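Local structure of cytochrome P450 RhF (Acinetobacter radioresistens, 6RO8) at residues 61-66 with 319-324; 87-92 with 338-343; 166-171 with 392-397. The protein is a class VII P450 that probably inserts oxygen into substrates, its heme domain, the part described here, binding heme and having peroxygenase activity. All coordinates share one frame; numbering follows the deposited sequence.

How the contacts relate
Contacts 1 and 2 are one neighbourhood, their centres 5 Å apart, built on the same sheet: strand 340-343 of contact 2 lies between strands 63-66 and 320-324 of contact 1. Contact 1 has the closer tie to the heme, since Arg322 and Trp320 on its second strand touch the cofactor, whereas the Phe342 side chain of contact 2 stays about 11 Å from it. Contact 3 belongs to the helical part of the domain, on the opposite side of the chain's centre, with its centre 33 Å from that of contact 1 and 32 Å from that of contact 2. Its Phe394 side chain is about 10 Å from the heme.

Contact 1. Residues 61-66 with 319-324; sequences MGYWIV and AWRRQV. With HEM (protoporphyrin IX containing Fe), chain B; HIS (histidine), chain C.
Tyr63 and Arg321 reach each other over a strand that is not their own: strand 340-343 runs between theirs, their CA atoms are 9.1 Å apart, and the two long side chains span the gap on one face of the sheet. Arg321 NH1 donates to Tyr63 OH at 3.2 Å, the hydroxyl lying near the edge of the guanidinium but tilted somewhat from its plane. The methylene chain of Arg321 runs past the phenol, with its CD 3.6 Å from Tyr63 CE2, and bends about CG-CD (chi3 -76°) to turn NH1 back toward the hydroxyl. The stronger partner of NH1 is the carbonyl of Glu89, so the guanidinium ties a loop to the sheet as well as holding the tyrosine. Phe342 of the middle strand packs against both residues.

This sheet is the beta-rich part of the P450 fold. A G1 beta bulge, with Gly62 and Tyr63 set against the single residue Ser58, leads into strand 63-66.

From strand 320-324 the contact continues to the heme. Arg322 NH2 meets propionate oxygen O1A of HEM at 2.9 Å, nearly straight (165°) and in the guanidinium plane. Its NH1 is held by Arg321 O at 3.0 Å, so the group is fixed at two points. The guanidinium probably offsets the propionate's negative charge. Trp320 lies beside the same heme edge, its NE1 3.7 Å from HEM CAA and methyl CMA over one indole face, while Trp320 CH2 comes within 3.2 Å of CB of the bound histidine. A water sits 2.3 Å from the iron, whose axial protein ligand is Cys381.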
loop_
_atom_site.group_PDB
_atom_site.type_symbol
_atom_site.label_atom_id
_atom_site.label_comp_id
_atom_site.label_asym_id
_atom_site.label_seq_id
_atom_site.Cartn_x
_atom_site.Cartn_y
_atom_site.Cartn_z
ATOM N N MET A 61 2.628 12.584 -17.117
ATOM C CA MET A 61 3.454 12.016 -16.061
ATOM C C MET A 61 4.513 11.040 -16.548
ATOM O O MET A 61 5.075 10.316 -15.730
ATOM C CB MET A 61 2.562 11.363 -15.027
ATOM C CG MET A 61 1.479 12.296 -14.615
ATOM S SD MET A 61 0.468 11.374 -13.586
ATOM C CE MET A 61 0.152 10.097 -14.771
ATOM N N GLY A 62 4.807 11.020 -17.845
ATOM C CA GLY A 62 5.927 10.254 -18.351
ATOM C C GLY A 62 5.809 8.754 -18.186
ATOM O O GLY A 62 6.832 8.057 -18.173
ATOM N N TYR A 63 4.594 8.230 -18.082
ATOM C CA TYR A 63 4.386 6.826 -17.756
ATOM C C TYR A 63 3.385 6.222 -18.724
ATOM O O TYR A 63 2.428 6.884 -19.135
ATOM C CB TYR A 63 3.868 6.649 -16.303
ATOM C CG TYR A 63 4.935 6.424 -15.248
ATOM C CD1 TYR A 63 5.715 7.475 -14.779
ATOM C CD2 TYR A 63 5.134 5.167 -14.690
ATOM C CE1 TYR A 63 6.675 7.277 -13.811
ATOM C CE2 TYR A 63 6.097 4.959 -13.711
ATOM C CZ TYR A 63 6.865 6.017 -13.280
ATOM O OH TYR A 63 7.834 5.815 -12.315
ATOM N N TRP A 64 3.605 4.971 -19.098
ATOM C CA TRP A 64 2.512 4.232 -19.704
ATOM C C TRP A 64 1.456 3.943 -18.640
ATOM O O TRP A 64 1.772 3.709 -17.462
ATOM C CB TRP A 64 3.014 2.933 -20.319
ATOM C CG TRP A 64 3.811 3.133 -21.565
ATOM C CD1 TRP A 64 5.171 3.203 -21.671
ATOM C CD2 TRP A 64 3.296 3.277 -22.892
ATOM N NE1 TRP A 64 5.537 3.389 -22.985
ATOM C CE2 TRP A 64 4.405 3.437 -23.755
ATOM C CE3 TRP A 64 2.006 3.286 -23.435
ATOM C CZ2 TRP A 64 4.261 3.605 -25.132
ATOM C CZ3 TRP A 64 1.867 3.460 -24.800
ATOM C CH2 TRP A 64 2.991 3.613 -25.635
ATOM N N ILE A 65 0.191 3.995 -19.046
ATOM C CA ILE A 65 -0.912 3.667 -18.153
ATOM C C ILE A 65 -1.549 2.360 -18.625
ATOM O O ILE A 65 -1.890 2.210 -19.805
ATOM C CB ILE A 65 -1.945 4.807 -18.074
ATOM C CG1 ILE A 65 -1.260 6.162 -17.848
ATOM C CG2 ILE A 65 -2.986 4.495 -16.990
ATOM C CD1 ILE A 65 -0.920 6.499 -16.431
ATOM N N VAL A 66 -1.698 1.417 -17.704
ATOM C CA VAL A 66 -2.209 0.082 -18.000
ATOM C C VAL A 66 -3.461 -0.109 -17.152
ATOM O O VAL A 66 -3.386 -0.095 -15.917
ATOM C CB VAL A 66 -1.146 -0.981 -17.710
ATOM C CG1 VAL A 66 -1.620 -2.335 -18.104
ATOM C CG2 VAL A 66 0.136 -0.622 -18.449
ATOM N N ALA A 319 -2.279 1.796 -7.638
ATOM C CA ALA A 319 -1.396 1.807 -8.803
ATOM C C ALA A 319 0.021 1.471 -8.358
ATOM O O ALA A 319 0.527 2.065 -7.405
ATOM C CB ALA A 319 -1.407 3.170 -9.489
ATOM N N TRP A 320 0.656 0.529 -9.041
ATOM C CA TRP A 320 2.044 0.172 -8.796
ATOM C C TRP A 320 2.821 0.325 -10.109
ATOM O O TRP A 320 2.245 0.590 -11.170
ATOM C CB TRP A 320 2.137 -1.251 -8.216
ATOM C CG TRP A 320 3.257 -1.443 -7.239
ATOM C CD1 TRP A 320 4.265 -2.369 -7.325
ATOM C CD2 TRP A 320 3.497 -0.703 -6.030
ATOM N NE1 TRP A 320 5.124 -2.245 -6.252
ATOM C CE2 TRP A 320 4.676 -1.233 -5.442
ATOM C CE3 TRP A 320 2.844 0.363 -5.394
ATOM C CZ2 TRP A 320 5.204 -0.746 -4.241
ATOM C CZ3 TRP A 320 3.385 0.861 -4.208
ATOM C CH2 TRP A 320 4.548 0.295 -3.641
ATOM N N ARG A 321 4.143 0.179 -10.054
ATOM C CA ARG A 321 4.975 0.616 -11.169
ATOM C C ARG A 321 5.950 -0.466 -11.624
ATOM O O ARG A 321 6.408 -1.314 -10.838
ATOM C CB ARG A 321 5.748 1.874 -10.801
ATOM C CG ARG A 321 4.872 3.089 -10.542
ATOM C CD ARG A 321 5.743 4.289 -10.201
ATOM N NE ARG A 321 6.248 4.212 -8.839
ATOM C CZ ARG A 321 7.189 5.000 -8.328
ATOM N NH1 ARG A 321 7.777 5.953 -9.086
ATOM N NH2 ARG A 321 7.540 4.824 -7.054
ATOM N N ARG A 322 6.266 -0.425 -12.915
ATOM C CA ARG A 322 7.253 -1.309 -13.507
ATOM C C ARG A 322 8.113 -0.494 -14.457
ATOM O O ARG A 322 7.700 0.566 -14.940
ATOM C CB ARG A 322 6.597 -2.488 -14.257
ATOM C CG ARG A 322 6.035 -3.564 -13.357
ATOM C CD ARG A 322 7.114 -4.081 -12.432
ATOM N NE ARG A 322 6.684 -5.249 -11.665
ATOM C CZ ARG A 322 6.380 -5.230 -10.368
ATOM N NH1 ARG A 322 6.446 -4.093 -9.691
ATOM N NH2 ARG A 322 6.025 -6.347 -9.752
ATOM N N GLN A 323 9.320 -0.985 -14.722
ATOM C CA GLN A 323 10.189 -0.395 -15.733
ATOM C C GLN A 323 10.569 -1.458 -16.743
ATOM O O GLN A 323 10.843 -2.600 -16.376
ATOM C CB GLN A 323 11.457 0.210 -15.145
ATOM C CG GLN A 323 12.079 1.215 -16.101
ATOM C CD GLN A 323 13.218 2.000 -15.503
ATOM O OE1 GLN A 323 13.025 2.801 -14.590
ATOM N NE2 GLN A 323 14.418 1.787 -16.027
ATOM N N VAL A 324 10.576 -1.076 -18.005
ATOM C CA VAL A 324 10.819 -2.002 -19.105
ATOM C C VAL A 324 12.325 -2.099 -19.356
ATOM O O VAL A 324 13.027 -1.079 -19.457
ATOM C CB VAL A 324 10.051 -1.550 -20.359
ATOM C CG1 VAL A 324 10.356 -2.439 -21.554
ATOM C CG2 VAL A 324 8.548 -1.520 -20.059
HETATM C CHA HEM B . 4.786 -6.245 -1.763
HETATM C CHB HEM B . 0.405 -4.197 -1.205
HETATM C CHC HEM B . 0.613 -4.840 3.624
HETATM C CHD HEM B . 5.166 -6.435 3.054
HETATM C C1A HEM B . 3.592 -5.618 -2.048
HETATM C C2A HEM B . 3.117 -5.188 -3.351
HETATM C C3A HEM B . 1.922 -4.628 -3.197
HETATM C C4A HEM B . 1.574 -4.665 -1.787
HETATM C CMA HEM B . 1.070 -4.042 -4.342
HETATM C CAA HEM B . 3.856 -5.358 -4.698
HETATM C CBA HEM B . 3.275 -6.588 -5.369
HETATM C CGA HEM B . 3.983 -6.902 -6.659
HETATM O O1A HEM B . 4.905 -6.144 -7.048
HETATM O O2A HEM B . 3.616 -7.922 -7.289
HETATM C C1B HEM B . 0.047 -4.275 0.120
HETATM C C2B HEM B . -1.268 -3.977 0.656
HETATM C C3B HEM B . -1.209 -4.139 2.000
HETATM C C4B HEM B . 0.143 -4.554 2.350
HETATM C CMB HEM B . -2.473 -3.546 -0.224
HETATM C CAB HEM B . -2.318 -3.983 3.067
HETATM C CBB HEM B . -3.619 -3.839 2.814
HETATM C C1C HEM B . 1.870 -5.329 3.903
HETATM C C2C HEM B . 2.431 -5.644 5.205
HETATM C C3C HEM B . 3.694 -6.089 5.013
HETATM C C4C HEM B . 3.964 -6.068 3.604
HETATM C CMC HEM B . 1.662 -5.485 6.535
HETATM C CAC HEM B . 4.784 -6.572 6.010
HETATM C CBC HEM B . 4.601 -6.579 7.332
HETATM C C1D HEM B . 5.479 -6.503 1.719
HETATM C C2D HEM B . 6.747 -6.921 1.170
HETATM C C3D HEM B . 6.647 -6.883 -0.153
HETATM C C4D HEM B . 5.304 -6.432 -0.502
HETATM C CMD HEM B . 8.005 -7.339 1.962
HETATM C CAD HEM B . 7.800 -7.233 -1.122
HETATM C CBD HEM B . 7.837 -8.717 -1.460
HETATM C CGD HEM B . 8.644 -8.914 -2.724
HETATM O O1D HEM B . 9.149 -7.909 -3.267
HETATM O O2D HEM B . 8.781 -10.066 -3.205
HETATM N NA HEM B . 2.631 -5.268 -1.123
HETATM N NB HEM B . 0.875 -4.620 1.178
HETATM N NC HEM B . 2.843 -5.600 2.957
HETATM N ND HEM B . 4.620 -6.215 0.669
HETATM FE FE HEM B . 2.739 -5.435 0.955
HETATM N N HIS C . 4.864 0.593 0.431
HETATM C CA HIS C . 3.869 -0.322 -0.116
HETATM C C HIS C . 3.001 -0.920 0.987
HETATM O O HIS C . 2.183 -1.808 0.711
HETATM C CB HIS C . 4.547 -1.437 -0.913
HETATM C CG HIS C . 5.798 -1.958 -0.279
HETATM N ND1 HIS C . 6.014 -3.302 -0.053
HETATM C CD2 HIS C . 6.899 -1.317 0.180
HETATM C CE1 HIS C . 7.196 -3.465 0.516
HETATM N NE2 HIS C . 7.753 -2.277 0.668
HETATM O OXT HIS C . 3.104 -0.530 2.151
HETATM O O HOH W 1 3.766 -3.374 0.989
#

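Contact 2. Residues 87-92 with 338-343; sequences ALEKLT and GDKLFL
Glu89 and Lys340 form a salt bridge between a loop and a strand. Lys340 NZ lies 3.1 Å from Glu89 OE1, which it meets on the syn side a little out of the carboxylate plane, and 3.3 Å from Glu89 OE2 in a weak second bond, so the ammonium straddles both oxygens. The two chains come together at about a right angle. That of Glu89 is fully extended, with CG trans to the backbone N (chi1 175°), which carries the carboxylate out from the loop. Lys340 stretches toward it and bends only at its last torsion (chi4 -81°).

Farther along both segments the contact turns apolar. Leu91 CD1 touches the outer end of the Phe342 ring, 3.9 Å from its CZ and 4.2 Å from its CE2, in an oblique approach. Together with the salt bridge, this holds the loop against the beta sheet of the P450 heme domain.

A second shell positions these groups. Gln323 OE1 accepts another hydrogen bond from Lys340 NZ and is its stronger partner, so the ammonium is shared between the loop and strand 320-324. The Tyr63 side chain packs against Glu89, Leu91 and Lys340 alike, and Met33 and Thr418 touch Phe342.

The loop, which follows strand 82-83 and precedes helix 96-104, is also joined to helix 187-202 by a backbone bond between Leu91 and Thr201, while strand 340-343 lies between strands 63-66 and 320-324.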
loop_
_atom_site.group_PDB
_atom_site.type_symbol
_atom_site.label_atom_id
_atom_site.label_comp_id
_atom_site.label_asym_id
_atom_site.label_seq_id
_atom_site.Cartn_x
_atom_site.Cartn_y
_atom_site.Cartn_z
ATOM N N ALA A 87 9.925 0.724 -8.439
ATOM C CA ALA A 87 8.748 0.654 -7.573
ATOM C C ALA A 87 8.818 1.640 -6.411
ATOM O O ALA A 87 7.772 2.059 -5.901
ATOM C CB ALA A 87 8.544 -0.770 -7.044
ATOM N N LEU A 88 10.023 2.019 -5.975
ATOM C CA LEU A 88 10.171 2.994 -4.896
ATOM C C LEU A 88 10.883 4.256 -5.364
ATOM O O LEU A 88 11.309 5.079 -4.542
ATOM C CB LEU A 88 10.908 2.381 -3.710
ATOM C CG LEU A 88 10.267 1.159 -3.049
ATOM C CD1 LEU A 88 11.237 0.615 -2.016
ATOM C CD2 LEU A 88 8.864 1.475 -2.416
ATOM N N GLU A 89 10.989 4.427 -6.676
ATOM C CA GLU A 89 11.632 5.585 -7.264
ATOM C C GLU A 89 10.797 6.844 -7.068
ATOM O O GLU A 89 9.566 6.810 -7.108
ATOM C CB GLU A 89 11.856 5.301 -8.741
ATOM C CG GLU A 89 12.416 6.416 -9.600
ATOM C CD GLU A 89 12.410 6.001 -11.045
ATOM O OE1 GLU A 89 11.412 6.280 -11.740
ATOM O OE2 GLU A 89 13.378 5.344 -11.470
ATOM N N LYS A 90 11.475 7.970 -6.873
ATOM C CA LYS A 90 10.760 9.205 -6.601
ATOM C C LYS A 90 10.072 9.689 -7.870
ATOM O O LYS A 90 10.689 9.798 -8.929
ATOM C CB LYS A 90 11.699 10.275 -6.052
ATOM C CG LYS A 90 10.959 11.575 -5.778
ATOM C CD LYS A 90 11.770 12.624 -5.027
ATOM C CE LYS A 90 10.905 13.836 -4.616
ATOM N NZ LYS A 90 10.457 14.759 -5.706
ATOM N N LEU A 91 8.775 9.955 -7.767
ATOM C CA LEU A 91 7.988 10.202 -8.965
ATOM C C LEU A 91 8.453 11.466 -9.673
ATOM O O LEU A 91 8.832 11.434 -10.849
ATOM C CB LEU A 91 6.514 10.294 -8.594
ATOM C CG LEU A 91 5.583 10.322 -9.786
ATOM C CD1 LEU A 91 5.640 8.981 -10.494
ATOM C CD2 LEU A 91 4.208 10.592 -9.251
ATOM N N THR A 92 8.429 12.590 -8.972
ATOM C CA THR A 92 8.859 13.830 -9.605
ATOM C C THR A 92 10.278 14.185 -9.167
ATOM O O THR A 92 10.637 13.999 -7.993
ATOM C CB THR A 92 7.903 14.972 -9.255
ATOM O OG1 THR A 92 8.276 15.550 -8.002
ATOM C CG2 THR A 92 6.473 14.451 -9.140
ATOM N N GLY A 338 13.490 0.970 -20.864
ATOM C CA GLY A 338 13.459 2.187 -20.082
ATOM C C GLY A 338 12.099 2.851 -19.961
ATOM O O GLY A 338 11.970 3.812 -19.190
ATOM N N ASP A 339 11.091 2.390 -20.704
ATOM C CA ASP A 339 9.740 2.903 -20.515
ATOM C C ASP A 339 9.254 2.579 -19.111
ATOM O O ASP A 339 9.441 1.462 -18.615
ATOM C CB ASP A 339 8.783 2.282 -21.527
ATOM C CG ASP A 339 8.795 2.987 -22.855
ATOM O OD1 ASP A 339 9.266 4.138 -22.914
ATOM O OD2 ASP A 339 8.341 2.377 -23.841
ATOM N N LYS A 340 8.602 3.550 -18.480
ATOM C CA LYS A 340 8.017 3.359 -17.160
ATOM C C LYS A 340 6.520 3.116 -17.290
ATOM O O LYS A 340 5.842 3.790 -18.071
ATOM C CB LYS A 340 8.301 4.567 -16.270
ATOM C CG LYS A 340 9.796 4.764 -16.044
ATOM C CD LYS A 340 10.099 6.020 -15.265
ATOM C CE LYS A 340 11.554 6.440 -15.451
ATOM N NZ LYS A 340 12.479 5.680 -14.583
ATOM N N LEU A 341 6.015 2.153 -16.521
ATOM C CA LEU A 341 4.622 1.723 -16.586
ATOM C C LEU A 341 3.943 1.926 -15.237
ATOM O O LEU A 341 4.497 1.560 -14.189
ATOM C CB LEU A 341 4.529 0.248 -16.984
ATOM C CG LEU A 341 5.471 -0.253 -18.089
ATOM C CD1 LEU A 341 5.139 -1.707 -18.427
ATOM C CD2 LEU A 341 5.333 0.601 -19.319
ATOM N N PHE A 342 2.737 2.492 -15.267
ATOM C CA PHE A 342 1.814 2.452 -14.133
ATOM C C PHE A 342 0.856 1.291 -14.331
ATOM O O PHE A 342 0.109 1.255 -15.315
ATOM C CB PHE A 342 1.037 3.760 -13.991
ATOM C CG PHE A 342 1.615 4.683 -12.973
ATOM C CD1 PHE A 342 1.713 4.284 -11.647
ATOM C CD2 PHE A 342 2.097 5.922 -13.336
ATOM C CE1 PHE A 342 2.269 5.126 -10.701
ATOM C CE2 PHE A 342 2.660 6.764 -12.404
ATOM C CZ PHE A 342 2.750 6.367 -11.084
ATOM N N LEU A 343 0.907 0.327 -13.426
ATOM C CA LEU A 343 -0.056 -0.773 -13.403
ATOM C C LEU A 343 -1.196 -0.341 -12.491
ATOM O O LEU A 343 -1.071 -0.430 -11.266
ATOM C CB LEU A 343 0.596 -2.049 -12.879
ATOM C CG LEU A 343 1.511 -2.869 -13.796
ATOM C CD1 LEU A 343 2.637 -2.044 -14.392
ATOM C CD2 LEU A 343 2.053 -4.096 -13.054
#

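Contact 3. Residues 166-171 with 392-397; sequences EMLWEI and CIFIEE
Leu168 lays its CD2 methyl on one face of the Phe394 ring in a CH-pi contact. The carbon stands 3.8 Å from the ring centroid and only 2° off the normal, so it sits almost exactly above the middle of the ring. With CG of Phe394 trans to the carbonyl carbon, the ring projects from its helix toward 166-171.

Sulfur adds a Met-aromatic contact. Met167 SD is 5.4 Å from the centroid of the Phe394 ring and approaches obliquely, 60° from the normal. Beyond it, the CE methyl comes to the ring's edge, near its plane, and lies 3.8 Å from Phe394 CE1. A bend at the last torsion of Met167 (chi3 -31°) brings this methyl round to the ring.

The remaining interactions are plain apolar packing. Ile171 meets the far end of the ring with both branches: CG2 is 3.8 Å from Phe394 CZ, and CD1 is 4.0 Å from Phe394 CE1. Three residues of 166-171 thus close on one aromatic side chain, gripping it over a face, at an edge and at its outer end.

Backbone bonding keeps two of these three in step. A wider, pi-type turn occurs at 166-168, and Ile171 N is bonded to Met167 O at 3.0 Å, which places both side chains on the side of the phenylalanine.

Helix 384-401, which follows the heme-ligating Cys381, is the L helix of P450s, and 166-171 belongs to the E-helix region. Val148 of helix 134-155 touches both Met167 and Glu397, and Val152 touches Met167; helix 273-288 sets Ala280 and Leu283 against Leu168 and Ser279 against Phe394, completing the four-helix bundle of the P450 core.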
loop_
_atom_site.group_PDB
_atom_site.type_symbol
_atom_site.label_atom_id
_atom_site.label_comp_id
_atom_site.label_asym_id
_atom_site.label_seq_id
_atom_site.Cartn_x
_atom_site.Cartn_y
_atom_site.Cartn_z
ATOM N N GLU A 166 -8.789 7.171 16.403
ATOM C CA GLU A 166 -8.900 6.323 17.586
ATOM C C GLU A 166 -8.047 5.068 17.465
ATOM O O GLU A 166 -7.411 4.656 18.441
ATOM C CB GLU A 166 -10.362 5.942 17.858
ATOM C CG GLU A 166 -11.333 7.119 17.853
ATOM C CD GLU A 166 -11.361 7.886 19.170
ATOM O OE1 GLU A 166 -11.884 9.036 19.175
ATOM O OE2 GLU A 166 -10.873 7.337 20.186
ATOM N N MET A 167 -8.010 4.444 16.292
ATOM C CA MET A 167 -7.376 3.132 16.240
ATOM C C MET A 167 -6.759 2.806 14.881
ATOM O O MET A 167 -5.771 2.059 14.817
ATOM C CB MET A 167 -8.385 2.026 16.622
ATOM C CG MET A 167 -9.647 1.987 15.749
ATOM S SD MET A 167 -10.912 0.800 16.255
ATOM C CE MET A 167 -9.957 -0.491 16.961
ATOM N N LEU A 168 -7.288 3.386 13.793
ATOM C CA LEU A 168 -7.041 2.785 12.484
ATOM C C LEU A 168 -5.601 2.986 12.001
ATOM O O LEU A 168 -5.083 2.126 11.289
ATOM C CB LEU A 168 -8.059 3.296 11.456
ATOM C CG LEU A 168 -9.455 2.625 11.505
ATOM C CD1 LEU A 168 -10.297 2.977 10.287
ATOM C CD2 LEU A 168 -9.436 1.082 11.715
ATOM N N TRP A 169 -4.921 4.077 12.370
ATOM C CA TRP A 169 -3.497 4.141 12.049
ATOM C C TRP A 169 -2.606 3.662 13.190
ATOM O O TRP A 169 -1.538 3.086 12.945
ATOM C CB TRP A 169 -3.092 5.563 11.630
ATOM C CG TRP A 169 -2.891 6.540 12.730
ATOM C CD1 TRP A 169 -3.806 7.433 13.207
ATOM C CD2 TRP A 169 -1.685 6.762 13.477
ATOM N NE1 TRP A 169 -3.252 8.189 14.219
ATOM C CE2 TRP A 169 -1.954 7.793 14.407
ATOM C CE3 TRP A 169 -0.409 6.181 13.460
ATOM C CZ2 TRP A 169 -0.994 8.253 15.307
ATOM C CZ3 TRP A 169 0.536 6.637 14.349
ATOM C CH2 TRP A 169 0.241 7.663 15.263
ATOM N N GLU A 170 -3.040 3.839 14.432
ATOM C CA GLU A 170 -2.154 3.565 15.553
ATOM C C GLU A 170 -1.935 2.066 15.747
ATOM O O GLU A 170 -0.814 1.627 16.024
ATOM C CB GLU A 170 -2.744 4.197 16.797
ATOM C CG GLU A 170 -1.778 4.698 17.806
ATOM C CD GLU A 170 -2.532 5.078 19.040
ATOM O OE1 GLU A 170 -3.660 5.599 18.875
ATOM O OE2 GLU A 170 -2.042 4.808 20.157
ATOM N N ILE A 171 -2.985 1.262 15.606
ATOM C CA ILE A 171 -2.859 -0.173 15.854
ATOM C C ILE A 171 -2.006 -0.841 14.774
ATOM O O ILE A 171 -1.061 -1.564 15.123
ATOM C CB ILE A 171 -4.240 -0.832 15.995
ATOM C CG1 ILE A 171 -4.784 -0.574 17.401
ATOM C CG2 ILE A 171 -4.162 -2.328 15.726
ATOM C CD1 ILE A 171 -6.201 -1.072 17.622
ATOM N N CYS A 392 -9.953 -7.987 9.319
ATOM C CA CYS A 392 -11.040 -8.775 9.925
ATOM C C CYS A 392 -11.274 -8.418 11.388
ATOM O O CYS A 392 -12.417 -8.155 11.782
ATOM C CB CYS A 392 -10.760 -10.267 9.755
ATOM S SG CYS A 392 -10.525 -10.721 8.020
ATOM N N ILE A 393 -10.214 -8.380 12.200
ATOM C CA ILE A 393 -10.395 -8.093 13.621
ATOM C C ILE A 393 -11.036 -6.722 13.816
ATOM O O ILE A 393 -11.973 -6.570 14.613
ATOM C CB ILE A 393 -9.059 -8.206 14.378
ATOM C CG1 ILE A 393 -8.638 -9.677 14.503
ATOM C CG2 ILE A 393 -9.173 -7.604 15.775
ATOM C CD1 ILE A 393 -7.122 -9.883 14.443
ATOM N N PHE A 394 -10.573 -5.711 13.074
ATOM C CA PHE A 394 -11.223 -4.403 13.154
ATOM C C PHE A 394 -12.719 -4.537 12.938
ATOM O O PHE A 394 -13.523 -4.136 13.786
ATOM C CB PHE A 394 -10.651 -3.425 12.127
ATOM C CG PHE A 394 -9.335 -2.843 12.508
ATOM C CD1 PHE A 394 -9.119 -2.356 13.788
ATOM C CD2 PHE A 394 -8.303 -2.779 11.575
ATOM C CE1 PHE A 394 -7.890 -1.816 14.126
ATOM C CE2 PHE A 394 -7.086 -2.251 11.908
ATOM C CZ PHE A 394 -6.876 -1.764 13.177
ATOM N N ILE A 395 -13.103 -5.143 11.817
ATOM C CA ILE A 395 -14.509 -5.207 11.447
ATOM C C ILE A 395 -15.292 -6.117 12.395
ATOM O O ILE A 395 -16.431 -5.806 12.773
ATOM C CB ILE A 395 -14.633 -5.662 9.986
ATOM C CG1 ILE A 395 -13.956 -4.644 9.070
ATOM C CG2 ILE A 395 -16.093 -5.867 9.621
ATOM C CD1 ILE A 395 -13.659 -5.188 7.689
ATOM N N GLU A 396 -14.706 -7.257 12.785
ATOM C CA GLU A 396 -15.375 -8.135 13.735
ATOM C C GLU A 396 -15.663 -7.390 15.028
ATOM O O GLU A 396 -16.804 -7.374 15.504
ATOM C CB GLU A 396 -14.536 -9.389 14.006
ATOM C CG GLU A 396 -15.329 -10.570 14.623
ATOM C CD GLU A 396 -15.488 -10.449 16.139
ATOM O OE1 GLU A 396 -14.711 -9.658 16.713
ATOM O OE2 GLU A 396 -16.377 -11.128 16.752
ATOM N N GLU A 397 -14.636 -6.743 15.598
ATOM C CA GLU A 397 -14.810 -6.050 16.870
ATOM C C GLU A 397 -15.896 -4.991 16.758
ATOM O O GLU A 397 -16.826 -4.945 17.575
ATOM C CB GLU A 397 -13.488 -5.428 17.329
ATOM C CG GLU A 397 -13.483 -4.883 18.782
ATOM C CD GLU A 397 -13.450 -6.006 19.831
ATOM O OE1 GLU A 397 -13.686 -5.725 21.041
ATOM O OE2 GLU A 397 -13.189 -7.176 19.447
#